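Pseudouridine synthase (Pyrococcus abyssi, PDB 2AUS) probably isomerises uridine to pseudouridine in RNA, as a TruB-family synthase of the archaeal Cbf5 type. Local coordinates at residues 59-63 with 75-81; 99-103 with 246-250; 107-113 with 199-205; 115-119 with 165-169; 125-129 with 158-163. All coordinates share one frame; numbering follows the deposited sequence.

Contact 1. Residues 59-63 with 75-81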
# COMPACT_ATOMS: atom_id res chain seq x y z
N SER A 59 -12.02 -4.21 -5.25
CA SER A 59 -13.12 -3.29 -5.48
C SER A 59 -13.89 -3.07 -4.18
O SER A 59 -14.30 -1.94 -3.88
CB SER A 59 -14.05 -3.83 -6.56
OG SER A 59 -13.42 -3.71 -7.82
N HIS A 60 -14.06 -4.14 -3.42
CA HIS A 60 -14.76 -4.08 -2.14
C HIS A 60 -14.06 -3.08 -1.22
O HIS A 60 -14.71 -2.25 -0.59
CB HIS A 60 -14.77 -5.45 -1.47
CG HIS A 60 -15.47 -5.47 -0.14
ND1 HIS A 60 -16.84 -5.52 -0.03
CD2 HIS A 60 -14.98 -5.42 1.12
CE1 HIS A 60 -17.17 -5.50 1.25
NE2 HIS A 60 -16.06 -5.44 1.97
N GLU A 61 -12.74 -3.18 -1.15
CA GLU A 61 -11.97 -2.28 -0.30
C GLU A 61 -12.11 -0.83 -0.75
O GLU A 61 -12.19 0.08 0.07
CB GLU A 61 -10.50 -2.69 -0.29
CG GLU A 61 -10.27 -4.11 0.19
CD GLU A 61 -8.80 -4.49 0.27
OE1 GLU A 61 -8.09 -4.37 -0.76
OE2 GLU A 61 -8.37 -4.89 1.37
N VAL A 62 -12.13 -0.62 -2.07
CA VAL A 62 -12.27 0.72 -2.63
C VAL A 62 -13.63 1.31 -2.23
O VAL A 62 -13.74 2.49 -1.87
CB VAL A 62 -12.16 0.68 -4.17
CG1 VAL A 62 -12.54 2.03 -4.76
CG2 VAL A 62 -10.74 0.32 -4.55
N VAL A 63 -14.68 0.49 -2.29
CA VAL A 63 -16.00 0.95 -1.91
C VAL A 63 -16.00 1.30 -0.41
O VAL A 63 -16.58 2.30 0.00
CB VAL A 63 -17.07 -0.12 -2.19
CG1 VAL A 63 -18.42 0.33 -1.67
CG2 VAL A 63 -17.16 -0.37 -3.69
N ALA A 75 -23.10 1.69 -0.04
CA ALA A 75 -22.50 1.96 -1.34
C ALA A 75 -22.22 0.61 -1.96
O ALA A 75 -22.08 -0.38 -1.24
CB ALA A 75 -21.21 2.75 -1.19
N GLY A 76 -22.15 0.55 -3.28
CA GLY A 76 -21.88 -0.70 -3.96
C GLY A 76 -21.31 -0.45 -5.35
O GLY A 76 -21.64 0.54 -6.00
N HIS A 77 -20.45 -1.35 -5.81
CA HIS A 77 -19.86 -1.18 -7.13
C HIS A 77 -20.52 -2.03 -8.19
O HIS A 77 -21.17 -3.04 -7.89
CB HIS A 77 -18.36 -1.50 -7.09
CG HIS A 77 -18.06 -2.94 -6.82
ND1 HIS A 77 -18.07 -3.49 -5.56
CD2 HIS A 77 -17.75 -3.95 -7.67
CE1 HIS A 77 -17.77 -4.78 -5.64
NE2 HIS A 77 -17.58 -5.08 -6.91
N GLY A 78 -20.36 -1.61 -9.44
CA GLY A 78 -20.91 -2.35 -10.55
C GLY A 78 -19.74 -2.89 -11.35
O GLY A 78 -18.83 -2.15 -11.69
N GLY A 79 -19.76 -4.20 -11.63
CA GLY A 79 -18.68 -4.80 -12.40
C GLY A 79 -17.37 -4.84 -11.64
O GLY A 79 -16.55 -3.92 -11.76
N THR A 80 -17.16 -5.91 -10.88
CA THR A 80 -15.93 -6.05 -10.11
C THR A 80 -14.67 -5.99 -10.97
O THR A 80 -14.57 -6.65 -12.00
CB THR A 80 -15.89 -7.39 -9.33
OG1 THR A 80 -17.00 -7.47 -8.43
CG2 THR A 80 -14.59 -7.50 -8.52
N LEU A 81 -13.73 -5.16 -10.54
CA LEU A 81 -12.45 -5.05 -11.23
C LEU A 81 -11.51 -5.76 -10.28
O LEU A 81 -11.61 -5.58 -9.07
CB LEU A 81 -12.02 -3.59 -11.38
CG LEU A 81 -12.66 -2.77 -12.49
CD1 LEU A 81 -12.06 -1.38 -12.50
CD2 LEU A 81 -12.43 -3.47 -13.82
O HOH W 1 -11.26 -6.77 -6.63
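The His-77 ring takes Ser-59 over one face: CB stands 3.8 Å from the ring centroid and 11° off its normal, a CH-pi contact. At the ring's edge, in plane, lies Thr-80 N, and NE2 is hydrogen-bonded to Thr-80 OG1 at 2.9 Å, which pins the imidazole's rotation. His-77 CG sits between backbone N and carbonyl carbon (chi1 67°), which turns the ring back toward the helix. The Val-63 and His-77 side chains cross at about a right angle, CG2 of the valine coming 3.7 Å from His-77 ND1, while its CG1 rests 3.7 Å from Ala-75 CB. Ser-59 OG donates to Leu-81 O (2.9 Å) in the carbonyl plane, on a lone pair. One water accepts from Ser-59 N and donates to the same Leu-81 O at 2.7 Å, so two donors grip that oxygen. Replacing His-77 by alanine would probably leave Ser-59 CB without its ring platform and Thr-80 OG1 without its mate. The axis of helical segment 59-63 runs at 150° to that of strand 75-77, 8.3 Å away at closest; strand 88-93 pairs with that strand and lends Leu-89 to both Ser-59 and His-77, while Lys-53 of strand 47-53 touches Ser-59 and Leu-81.

Contact 2. Residues 99-103 with 246-250; sequences VVQAL and AVEHL
Ala-102 packs by its single methyl against three parts of 246-250 at once. Its CB is 3.4 Å from Leu-250 CD1, tighter than usual van der Waals contact, and 3.7 Å from Val-247 CG1; Ala-246 O adds a third touch from the backbone. Beside it Val-99 straddles the other alanine: CG1 and CG2 are both 3.9 Å from Ala-246 CB, so the two branches fork around that methyl. Val-99 CG1 occupies the position between backbone N and carbonyl carbon (chi1 80°), and this leaves CG2 anti to N, directed at Val-247 CG1, where the two valines cross at about a right angle. Leu-103 also turns CD1 toward Ala-246 O, but its chi1 of -92° and chi2 of 28° both depart from staggered values, and the placement of this tip is doubtful.

Behind these contacts, backbone bonds set the spacing. The 3-10 bond Ala-102 N to Val-99 O (3.0 Å) brings Val-99 and Ala-102 to the same flank, and the type I turn closed by Leu-250 N to Val-247 O (2.9 Å) swings Leu-250 back over Ala-102. Further out, Leu-299 of strand 296-302 touches Ala-102, Val-247 and Leu-250, while Ala-92 and Pro-90 of strand 88-93 back Val-99 and Leu-103. Through Leu-299, on a strand of the PUA region, the contact probably borders the PUA domain.

With no hydrogen bond between the two segments and all six touching residues buried, their junction rests on the fit of aliphatic surfaces rather than on directed polar bonds.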
# COMPACT_ATOMS: atom_id res chain seq x y z
N VAL A 99 -28.63 0.41 -7.96
CA VAL A 99 -28.78 0.78 -9.37
C VAL A 99 -27.66 0.18 -10.25
O VAL A 99 -27.77 0.15 -11.49
CB VAL A 99 -28.81 2.33 -9.56
CG1 VAL A 99 -27.40 2.91 -9.51
CG2 VAL A 99 -29.50 2.67 -10.87
N VAL A 100 -26.59 -0.31 -9.62
CA VAL A 100 -25.51 -0.93 -10.39
C VAL A 100 -26.00 -2.19 -11.09
O VAL A 100 -25.32 -2.73 -11.96
CB VAL A 100 -24.28 -1.28 -9.51
CG1 VAL A 100 -23.61 -0.01 -9.03
CG2 VAL A 100 -24.70 -2.13 -8.33
N GLN A 101 -27.18 -2.67 -10.71
CA GLN A 101 -27.76 -3.85 -11.33
C GLN A 101 -28.02 -3.54 -12.81
O GLN A 101 -28.02 -4.43 -13.66
CB GLN A 101 -29.09 -4.21 -10.65
CG GLN A 101 -29.77 -5.47 -11.21
CD GLN A 101 -31.26 -5.53 -10.90
OE1 GLN A 101 -31.70 -5.20 -9.80
NE2 GLN A 101 -32.05 -5.98 -11.88
N ALA A 102 -28.25 -2.27 -13.11
CA ALA A 102 -28.51 -1.86 -14.48
C ALA A 102 -27.26 -1.98 -15.34
O ALA A 102 -27.33 -1.89 -16.56
CB ALA A 102 -29.03 -0.42 -14.52
N LEU A 103 -26.12 -2.21 -14.69
CA LEU A 103 -24.85 -2.32 -15.38
C LEU A 103 -24.40 -3.75 -15.67
O LEU A 103 -23.42 -3.95 -16.38
CB LEU A 103 -23.76 -1.61 -14.58
CG LEU A 103 -23.43 -0.15 -14.88
CD1 LEU A 103 -24.63 0.58 -15.44
CD2 LEU A 103 -22.94 0.50 -13.60
N ALA A 246 -26.71 5.72 -14.53
CA ALA A 246 -26.53 4.27 -14.62
C ALA A 246 -27.51 3.52 -15.50
O ALA A 246 -27.25 2.38 -15.88
CB ALA A 246 -26.52 3.66 -13.22
N VAL A 247 -28.65 4.12 -15.81
CA VAL A 247 -29.64 3.43 -16.66
C VAL A 247 -29.76 4.05 -18.05
O VAL A 247 -30.70 3.75 -18.79
CB VAL A 247 -31.05 3.41 -16.00
CG1 VAL A 247 -30.97 2.77 -14.62
CG2 VAL A 247 -31.61 4.82 -15.91
N GLU A 248 -28.82 4.92 -18.39
CA GLU A 248 -28.83 5.57 -19.70
C GLU A 248 -28.85 4.60 -20.88
O GLU A 248 -29.40 4.92 -21.93
CB GLU A 248 -27.63 6.50 -19.82
CG GLU A 248 -27.97 7.94 -19.48
CD GLU A 248 -26.75 8.82 -19.32
OE1 GLU A 248 -25.80 8.67 -20.12
OE2 GLU A 248 -26.75 9.67 -18.40
N HIS A 249 -28.26 3.43 -20.73
CA HIS A 249 -28.25 2.47 -21.82
C HIS A 249 -29.41 1.47 -21.75
O HIS A 249 -29.48 0.55 -22.55
CB HIS A 249 -26.91 1.71 -21.86
CG HIS A 249 -25.76 2.55 -22.33
ND1 HIS A 249 -24.46 2.10 -22.33
CD2 HIS A 249 -25.72 3.81 -22.84
CE1 HIS A 249 -23.67 3.04 -22.82
NE2 HIS A 249 -24.41 4.08 -23.14
N LEU A 250 -30.31 1.66 -20.80
CA LEU A 250 -31.44 0.75 -20.67
C LEU A 250 -32.71 1.26 -21.33
O LEU A 250 -32.91 2.46 -21.46
CB LEU A 250 -31.78 0.48 -19.20
CG LEU A 250 -30.78 -0.20 -18.27
CD1 LEU A 250 -31.47 -0.44 -16.94
CD2 LEU A 250 -30.30 -1.50 -18.88

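Contact 3. Residues 107-113 with 199-205; sequences GKEYVAL and ELRRTRS
Strands 108-113 and 199-205 pair antiparallel, their axes 4.3 Å apart at closest, and the register slips by one between Glu-109 and Tyr-110. Beyond the slip Val-111 and Arg-201 exchange two backbone bonds, the N of Val-111 reaching Arg-201 O at 2.8 Å. At the slip, Thr-203 N donates to Glu-109 O (2.8 Å) and Arg-204 N adds a weak bond to the same oxygen. This is a classic beta bulge, two residues facing one, in the antiparallel sheet of the synthase core. Thr-203 OG1 sits between backbone N and carbonyl carbon (chi1 58°) and donates to Glu-109 OE1 at 2.6 Å, meeting the carboxylate on its anti side. The other oxygen, OE2, is held by Tyr-157 OH. Thr-203 CG2 presses on Val-111 CG2 at 3.4 Å, and aromatic side chains of another protein chain pack on each residue.

On the reverse side Tyr-110 and Arg-202 run side by side, ring and guanidinium planes 62° apart, with Tyr-110 CE1 3.7 Å from Arg-202 CB and the hydroxyl at the guanidinium edge. Leu-200 CD2 lies obliquely to the ring, 3.5 Å from Tyr-110 CD1. Lys-108 CE passes over one guanidinium face at 3.9 Å from Arg-202 NH2. That nitrogen forms a salt bridge with a bound phosphate, which Lys-108 also approaches, whereas NH1 bonds to Val-88 O; Arg-202 NE is buried without a partner.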
# COMPACT_ATOMS: atom_id res chain seq x y z
N GLY A 107 -21.96 -3.24 -21.77
CA GLY A 107 -20.74 -3.64 -22.46
C GLY A 107 -19.55 -2.97 -21.80
O GLY A 107 -19.72 -1.99 -21.07
N LYS A 108 -18.35 -3.48 -22.03
CA LYS A 108 -17.17 -2.89 -21.42
C LYS A 108 -16.00 -2.74 -22.37
O LYS A 108 -15.84 -3.50 -23.32
CB LYS A 108 -16.76 -3.69 -20.19
CG LYS A 108 -17.78 -3.56 -19.08
CD LYS A 108 -17.65 -4.64 -18.05
CE LYS A 108 -18.77 -4.50 -17.03
NZ LYS A 108 -20.09 -4.51 -17.68
N GLU A 109 -15.18 -1.73 -22.10
CA GLU A 109 -14.00 -1.49 -22.90
C GLU A 109 -12.80 -1.48 -21.98
O GLU A 109 -12.86 -0.97 -20.85
CB GLU A 109 -14.09 -0.14 -23.62
CG GLU A 109 -12.94 0.09 -24.61
CD GLU A 109 -12.92 1.50 -25.16
OE1 GLU A 109 -12.70 2.45 -24.37
OE2 GLU A 109 -13.14 1.66 -26.38
N TYR A 110 -11.71 -2.06 -22.45
CA TYR A 110 -10.49 -2.13 -21.66
C TYR A 110 -9.30 -1.77 -22.52
O TYR A 110 -9.37 -1.78 -23.75
CB TYR A 110 -10.27 -3.55 -21.15
CG TYR A 110 -11.31 -4.09 -20.20
CD1 TYR A 110 -11.14 -4.00 -18.83
CD2 TYR A 110 -12.45 -4.74 -20.68
CE1 TYR A 110 -12.06 -4.54 -17.94
CE2 TYR A 110 -13.39 -5.28 -19.81
CZ TYR A 110 -13.19 -5.18 -18.44
OH TYR A 110 -14.10 -5.72 -17.56
N VAL A 111 -8.20 -1.44 -21.86
CA VAL A 111 -6.95 -1.18 -22.54
C VAL A 111 -6.07 -2.20 -21.85
O VAL A 111 -6.00 -2.24 -20.62
CB VAL A 111 -6.43 0.24 -22.32
CG1 VAL A 111 -4.99 0.35 -22.81
CG2 VAL A 111 -7.29 1.21 -23.11
N ALA A 112 -5.40 -3.04 -22.62
CA ALA A 112 -4.59 -4.08 -22.03
C ALA A 112 -3.22 -4.23 -22.65
O ALA A 112 -3.02 -4.00 -23.84
CB ALA A 112 -5.32 -5.41 -22.09
N LEU A 113 -2.28 -4.63 -21.81
CA LEU A 113 -0.92 -4.86 -22.24
C LEU A 113 -0.69 -6.38 -22.23
O LEU A 113 -0.70 -7.01 -21.18
CB LEU A 113 0.06 -4.18 -21.29
CG LEU A 113 1.53 -4.48 -21.57
CD1 LEU A 113 1.85 -4.14 -23.02
CD2 LEU A 113 2.42 -3.68 -20.62
N GLU A 199 -0.94 -6.11 -17.82
CA GLU A 199 -1.65 -5.01 -17.17
C GLU A 199 -3.01 -4.83 -17.82
O GLU A 199 -3.17 -5.05 -19.02
CB GLU A 199 -0.83 -3.73 -17.31
CG GLU A 199 -1.20 -2.64 -16.32
CD GLU A 199 -0.41 -1.37 -16.52
OE1 GLU A 199 0.82 -1.47 -16.74
OE2 GLU A 199 -1.01 -0.28 -16.45
N LEU A 200 -3.98 -4.40 -17.03
CA LEU A 200 -5.33 -4.20 -17.52
C LEU A 200 -5.96 -2.95 -16.91
O LEU A 200 -5.83 -2.71 -15.71
CB LEU A 200 -6.19 -5.42 -17.14
CG LEU A 200 -7.37 -5.82 -18.02
CD1 LEU A 200 -8.53 -6.21 -17.13
CD2 LEU A 200 -7.76 -4.71 -18.98
N ARG A 201 -6.65 -2.17 -17.73
CA ARG A 201 -7.32 -0.96 -17.26
C ARG A 201 -8.68 -0.86 -17.95
O ARG A 201 -8.76 -0.90 -19.18
CB ARG A 201 -6.49 0.28 -17.60
CG ARG A 201 -7.16 1.60 -17.21
CD ARG A 201 -6.29 2.80 -17.56
NE ARG A 201 -7.01 4.07 -17.39
CZ ARG A 201 -7.35 4.59 -16.22
NH1 ARG A 201 -7.03 3.96 -15.09
NH2 ARG A 201 -8.01 5.74 -16.16
N ARG A 202 -9.74 -0.75 -17.16
CA ARG A 202 -11.07 -0.62 -17.74
C ARG A 202 -11.27 0.84 -18.11
O ARG A 202 -11.08 1.74 -17.29
CB ARG A 202 -12.14 -1.06 -16.74
CG ARG A 202 -13.55 -0.95 -17.31
CD ARG A 202 -14.59 -1.01 -16.20
NE ARG A 202 -14.90 -2.38 -15.83
CZ ARG A 202 -15.58 -2.74 -14.76
NH1 ARG A 202 -16.05 -1.83 -13.91
NH2 ARG A 202 -15.82 -4.03 -14.55
N THR A 203 -11.63 1.08 -19.36
CA THR A 203 -11.83 2.44 -19.84
C THR A 203 -13.29 2.75 -20.06
O THR A 203 -13.64 3.89 -20.37
CB THR A 203 -11.09 2.67 -21.17
OG1 THR A 203 -11.55 1.72 -22.15
CG2 THR A 203 -9.58 2.50 -20.96
N ARG A 204 -14.15 1.76 -19.88
CA ARG A 204 -15.57 1.97 -20.07
C ARG A 204 -16.44 0.85 -19.53
O ARG A 204 -16.11 -0.33 -19.66
CB ARG A 204 -15.85 2.17 -21.57
CG ARG A 204 -17.30 2.41 -21.93
CD ARG A 204 -17.39 2.93 -23.36
NE ARG A 204 -18.77 3.18 -23.77
CZ ARG A 204 -19.61 3.99 -23.14
NH1 ARG A 204 -19.22 4.65 -22.05
NH2 ARG A 204 -20.85 4.15 -23.60
N SER A 205 -17.54 1.23 -18.90
CA SER A 205 -18.50 0.27 -18.38
C SER A 205 -19.87 0.88 -18.60
O SER A 205 -20.28 1.79 -17.87
CB SER A 205 -18.30 0.00 -16.90
OG SER A 205 -19.31 -0.88 -16.44

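Contact 4. Residues 115-119 with 165-169; sequences HLHGD and GRDVL
Arg-166 lays its guanidinium flat under the backbone of the 115-119 segment, with Gly-118 CA 3.6 Å above the plane and over its centre. The arm is extended from CG to NE and passes alongside Leu-116 O, which stands 3.1 Å from Arg-166 CD. At the guanidinium edge NE donates to Asp-119 OD1 (2.8 Å, nearly straight at 168°), forming a salt bridge. OD1 lies almost in the guanidinium plane, yet the carboxylate is turned so that OD1 is met from above its own plane; the two planes stand 62° apart.

Across the strand pair, His-115 offers its ring edge to Asp-167. With CG anti to the backbone N (chi1 -176°), the imidazole is carried toward the neighbouring strand and ND1 donates to Asp-167 OD1 at 3.0 Å, again entering from above the carboxylate plane. The other oxygen, OD2, is bound by a basic side chain of another protein chain, so Asp-167 is shared between the two. His-115 CE1 also rests 3.8 Å from Arg-166 CB. Changing Arg-166 to alanine would probably strip Asp-119 of its ion pair and uncover the backbone at Gly-118.

One backbone bond, Leu-116 N to Arg-166 O (2.7 Å), ties the segments where His-115 and Asp-167 form an antiparallel non-hydrogen-bonded pair, their side chains joined by a His-carboxylate hydrogen bond. Here, in the six-stranded antiparallel sheet, strand 108-116 ends where its neighbour 167-174 begins, and beyond the last bridge the link is made by the salt bridge of Arg-166 with Asp-119.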
# COMPACT_ATOMS: atom_id res chain seq x y z
N HIS A 115 1.77 -9.60 -23.05
CA HIS A 115 3.16 -9.95 -23.22
C HIS A 115 3.27 -11.35 -23.84
O HIS A 115 2.87 -12.33 -23.22
CB HIS A 115 3.89 -9.93 -21.88
CG HIS A 115 5.35 -10.21 -21.99
ND1 HIS A 115 6.22 -9.36 -22.66
CD2 HIS A 115 6.10 -11.26 -21.58
CE1 HIS A 115 7.43 -9.88 -22.65
NE2 HIS A 115 7.39 -11.04 -22.01
N LEU A 116 3.81 -11.42 -25.05
CA LEU A 116 3.98 -12.71 -25.73
C LEU A 116 5.19 -13.43 -25.17
O LEU A 116 6.21 -12.80 -24.88
CB LEU A 116 4.13 -12.49 -27.23
CG LEU A 116 2.90 -11.86 -27.87
CD1 LEU A 116 3.15 -11.63 -29.35
CD2 LEU A 116 1.69 -12.76 -27.65
N HIS A 117 5.08 -14.75 -25.03
CA HIS A 117 6.17 -15.55 -24.49
C HIS A 117 7.16 -16.01 -25.56
O HIS A 117 8.10 -16.75 -25.28
CB HIS A 117 5.60 -16.75 -23.74
CG HIS A 117 4.83 -16.38 -22.51
ND1 HIS A 117 5.40 -15.72 -21.44
CD2 HIS A 117 3.52 -16.56 -22.19
CE1 HIS A 117 4.48 -15.51 -20.52
NE2 HIS A 117 3.33 -16.01 -20.94
N GLY A 118 6.95 -15.54 -26.79
CA GLY A 118 7.82 -15.89 -27.89
C GLY A 118 7.70 -14.86 -28.98
O GLY A 118 6.66 -14.21 -29.10
N ASP A 119 8.75 -14.70 -29.78
CA ASP A 119 8.73 -13.71 -30.86
C ASP A 119 7.74 -14.06 -31.96
O ASP A 119 7.68 -15.20 -32.43
CB ASP A 119 10.13 -13.56 -31.45
CG ASP A 119 11.18 -13.27 -30.39
OD1 ASP A 119 10.94 -12.39 -29.55
OD2 ASP A 119 12.24 -13.93 -30.41
N GLY A 165 7.91 -5.56 -30.12
CA GLY A 165 8.45 -6.88 -29.90
C GLY A 165 7.41 -7.84 -29.33
O GLY A 165 6.48 -8.24 -30.02
N ARG A 166 7.58 -8.21 -28.07
CA ARG A 166 6.66 -9.13 -27.43
C ARG A 166 5.54 -8.44 -26.69
O ARG A 166 4.64 -9.10 -26.16
CB ARG A 166 7.43 -10.03 -26.46
CG ARG A 166 8.48 -10.87 -27.14
CD ARG A 166 8.93 -12.00 -26.25
NE ARG A 166 9.88 -12.85 -26.95
CZ ARG A 166 10.41 -13.95 -26.42
NH1 ARG A 166 10.08 -14.31 -25.18
NH2 ARG A 166 11.28 -14.67 -27.12
N ASP A 167 5.58 -7.11 -26.64
CA ASP A 167 4.56 -6.35 -25.94
C ASP A 167 3.52 -5.77 -26.89
O ASP A 167 3.85 -5.09 -27.86
CB ASP A 167 5.21 -5.24 -25.12
CG ASP A 167 6.04 -5.78 -23.97
OD1 ASP A 167 5.48 -6.46 -23.08
OD2 ASP A 167 7.27 -5.52 -23.96
N VAL A 168 2.26 -6.06 -26.59
CA VAL A 168 1.16 -5.59 -27.42
C VAL A 168 0.18 -4.82 -26.56
O VAL A 168 -0.41 -5.36 -25.64
CB VAL A 168 0.43 -6.78 -28.10
CG1 VAL A 168 -0.68 -6.26 -29.01
CG2 VAL A 168 1.42 -7.61 -28.89
N LEU A 169 0.03 -3.54 -26.87
CA LEU A 169 -0.89 -2.67 -26.16
C LEU A 169 -2.13 -2.54 -27.04
O LEU A 169 -2.05 -2.05 -28.17
CB LEU A 169 -0.25 -1.29 -25.94
CG LEU A 169 -1.12 -0.21 -25.30
CD1 LEU A 169 -1.43 -0.57 -23.85
CD2 LEU A 169 -0.40 1.14 -25.36

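Contact 5. Residues 125-129 with 158-163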
# COMPACT_ATOMS: atom_id res chain seq x y z
N ILE A 125 0.71 -10.89 -35.63
CA ILE A 125 -0.02 -10.45 -34.44
C ILE A 125 -1.29 -9.69 -34.83
O ILE A 125 -2.37 -9.96 -34.30
CB ILE A 125 0.83 -9.53 -33.54
CG1 ILE A 125 2.12 -10.24 -33.11
CG2 ILE A 125 0.03 -9.13 -32.31
CD1 ILE A 125 3.04 -9.39 -32.25
N ARG A 126 -1.14 -8.75 -35.76
CA ARG A 126 -2.28 -7.95 -36.21
C ARG A 126 -3.37 -8.77 -36.88
O ARG A 126 -4.56 -8.48 -36.71
CB ARG A 126 -1.82 -6.84 -37.16
CG ARG A 126 -1.24 -5.63 -36.45
CD ARG A 126 -1.42 -4.37 -37.30
NE ARG A 126 -1.22 -3.16 -36.51
CZ ARG A 126 -0.05 -2.77 -36.02
NH1 ARG A 126 1.03 -3.51 -36.24
NH2 ARG A 126 0.04 -1.65 -35.31
N ALA A 127 -2.98 -9.78 -37.64
CA ALA A 127 -3.94 -10.62 -38.34
C ALA A 127 -4.72 -11.51 -37.38
O ALA A 127 -5.93 -11.64 -37.48
CB ALA A 127 -3.24 -11.48 -39.39
N VAL A 128 -4.00 -12.12 -36.44
CA VAL A 128 -4.62 -13.01 -35.46
C VAL A 128 -5.54 -12.27 -34.49
O VAL A 128 -6.59 -12.79 -34.11
CB VAL A 128 -3.55 -13.76 -34.64
CG1 VAL A 128 -4.21 -14.55 -33.53
CG2 VAL A 128 -2.77 -14.67 -35.56
N MET A 129 -5.14 -11.07 -34.08
CA MET A 129 -5.96 -10.31 -33.16
C MET A 129 -7.13 -9.67 -33.89
O MET A 129 -8.00 -9.05 -33.28
CB MET A 129 -5.12 -9.24 -32.46
CG MET A 129 -4.20 -9.82 -31.41
SD MET A 129 -3.26 -8.56 -30.56
CE MET A 129 -4.54 -7.80 -29.55
N ILE A 158 -11.13 -5.03 -31.38
CA ILE A 158 -9.80 -5.14 -30.83
C ILE A 158 -8.96 -4.18 -31.65
O ILE A 158 -8.69 -4.42 -32.82
CB ILE A 158 -9.22 -6.55 -30.97
CG1 ILE A 158 -9.96 -7.52 -30.05
CG2 ILE A 158 -7.73 -6.54 -30.64
CD1 ILE A 158 -9.44 -8.94 -30.12
N GLU A 159 -8.57 -3.07 -31.02
CA GLU A 159 -7.76 -2.06 -31.68
C GLU A 159 -6.35 -2.07 -31.11
O GLU A 159 -6.13 -1.70 -29.95
CB GLU A 159 -8.41 -0.69 -31.47
CG GLU A 159 -7.48 0.48 -31.71
CD GLU A 159 -8.07 1.79 -31.21
OE1 GLU A 159 -8.52 1.84 -30.04
OE2 GLU A 159 -8.09 2.77 -31.99
N ILE A 160 -5.38 -2.50 -31.91
CA ILE A 160 -3.99 -2.53 -31.48
C ILE A 160 -3.44 -1.11 -31.48
O ILE A 160 -3.40 -0.45 -32.52
CB ILE A 160 -3.14 -3.42 -32.40
CG1 ILE A 160 -3.62 -4.87 -32.29
CG2 ILE A 160 -1.67 -3.30 -32.03
CD1 ILE A 160 -2.89 -5.84 -33.18
N LEU A 161 -3.03 -0.65 -30.31
CA LEU A 161 -2.47 0.68 -30.17
C LEU A 161 -1.00 0.66 -30.55
O LEU A 161 -0.57 1.37 -31.45
CB LEU A 161 -2.64 1.18 -28.73
CG LEU A 161 -4.09 1.35 -28.24
CD1 LEU A 161 -4.08 1.82 -26.80
CD2 LEU A 161 -4.83 2.35 -29.12
N GLU A 162 -0.22 -0.18 -29.86
CA GLU A 162 1.20 -0.28 -30.15
C GLU A 162 1.73 -1.70 -30.02
O GLU A 162 1.23 -2.50 -29.24
CB GLU A 162 2.00 0.63 -29.21
CG GLU A 162 1.59 2.09 -29.23
CD GLU A 162 2.50 2.95 -28.37
OE1 GLU A 162 3.13 2.39 -27.45
OE2 GLU A 162 2.55 4.18 -28.60
N ILE A 163 2.76 -1.99 -30.81
CA ILE A 163 3.40 -3.29 -30.78
C ILE A 163 4.91 -3.08 -30.69
O ILE A 163 5.50 -2.49 -31.58
CB ILE A 163 3.13 -4.12 -32.05
CG1 ILE A 163 1.64 -4.45 -32.16
CG2 ILE A 163 3.97 -5.39 -32.02
CD1 ILE A 163 1.27 -5.22 -33.41
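Arg-126 NH1 is held by a salt bridge to Glu-122, one turn earlier on the helix, while Ile-163 CD1 comes 3.3 Å from that same nitrogen. The arginine chain is extended from CG to NE and runs out over the strand, where Ile-163 CD1 and Ile-160 CG2 lie over one face of the guanidinium. The methyls thus pack on the flat group while Glu-122 pairs with its charge; the residue as a whole is exposed.

No hydrogen bond crosses between helix and strand: what meets is a row of three isoleucines, Ile-158, Ile-160 and Ile-163, with one flank of the helix. Ile-160 is the middle piece. Its CD1 lodges in the turn, 3.7 Å from Arg-126 CG and 3.8 Å from Met-129 SD. Met-129 bends at chi3 (72°), which carries CE to 3.6 Å from Ile-158 CG2, the two side chains crossing at about a right angle. Ile-158 CD1 meanwhile reaches the backbone, 3.5 Å from Met-129 O. At the other end Ile-125 and Ile-163 slide past each other in opposite directions, Ile-125 CD1 4.1 Å from Ile-163 CG2.

Ile-160 and Ile-163 can both face the helix, with two residues between them, because Leu-161 and Glu-162 form a classic beta bulge opposite Leu-169. The axes of 125-129 and 158-163 come within 9.5 Å, their directions 157° apart: a helix packed on an antiparallel sheet, as in alpha+beta folds.

In the fold
From the N terminus, contact 1 closes first, a short loop that folds helix 59-69 back on strand 75-77 and the glycine-rich run after it. Contact 2 then opens and closes only at 246-250, bringing the chain back beside 99-103 just before strand 252-255, roughly where the PUA domain begins. Within its long loop contact 3 pairs strands 108-116 and 195-205, contact 4 nests inside contact 3, and contact 5 inside contact 4; none of them cross. The three nested contacts all lie in one antiparallel sheet and the helix packed on it, with contacts 4 and 5 only 11 Å apart between centres. Arg-202 of contact 3 touches Gly-79 and Leu-81, linking that sheet to contact 1.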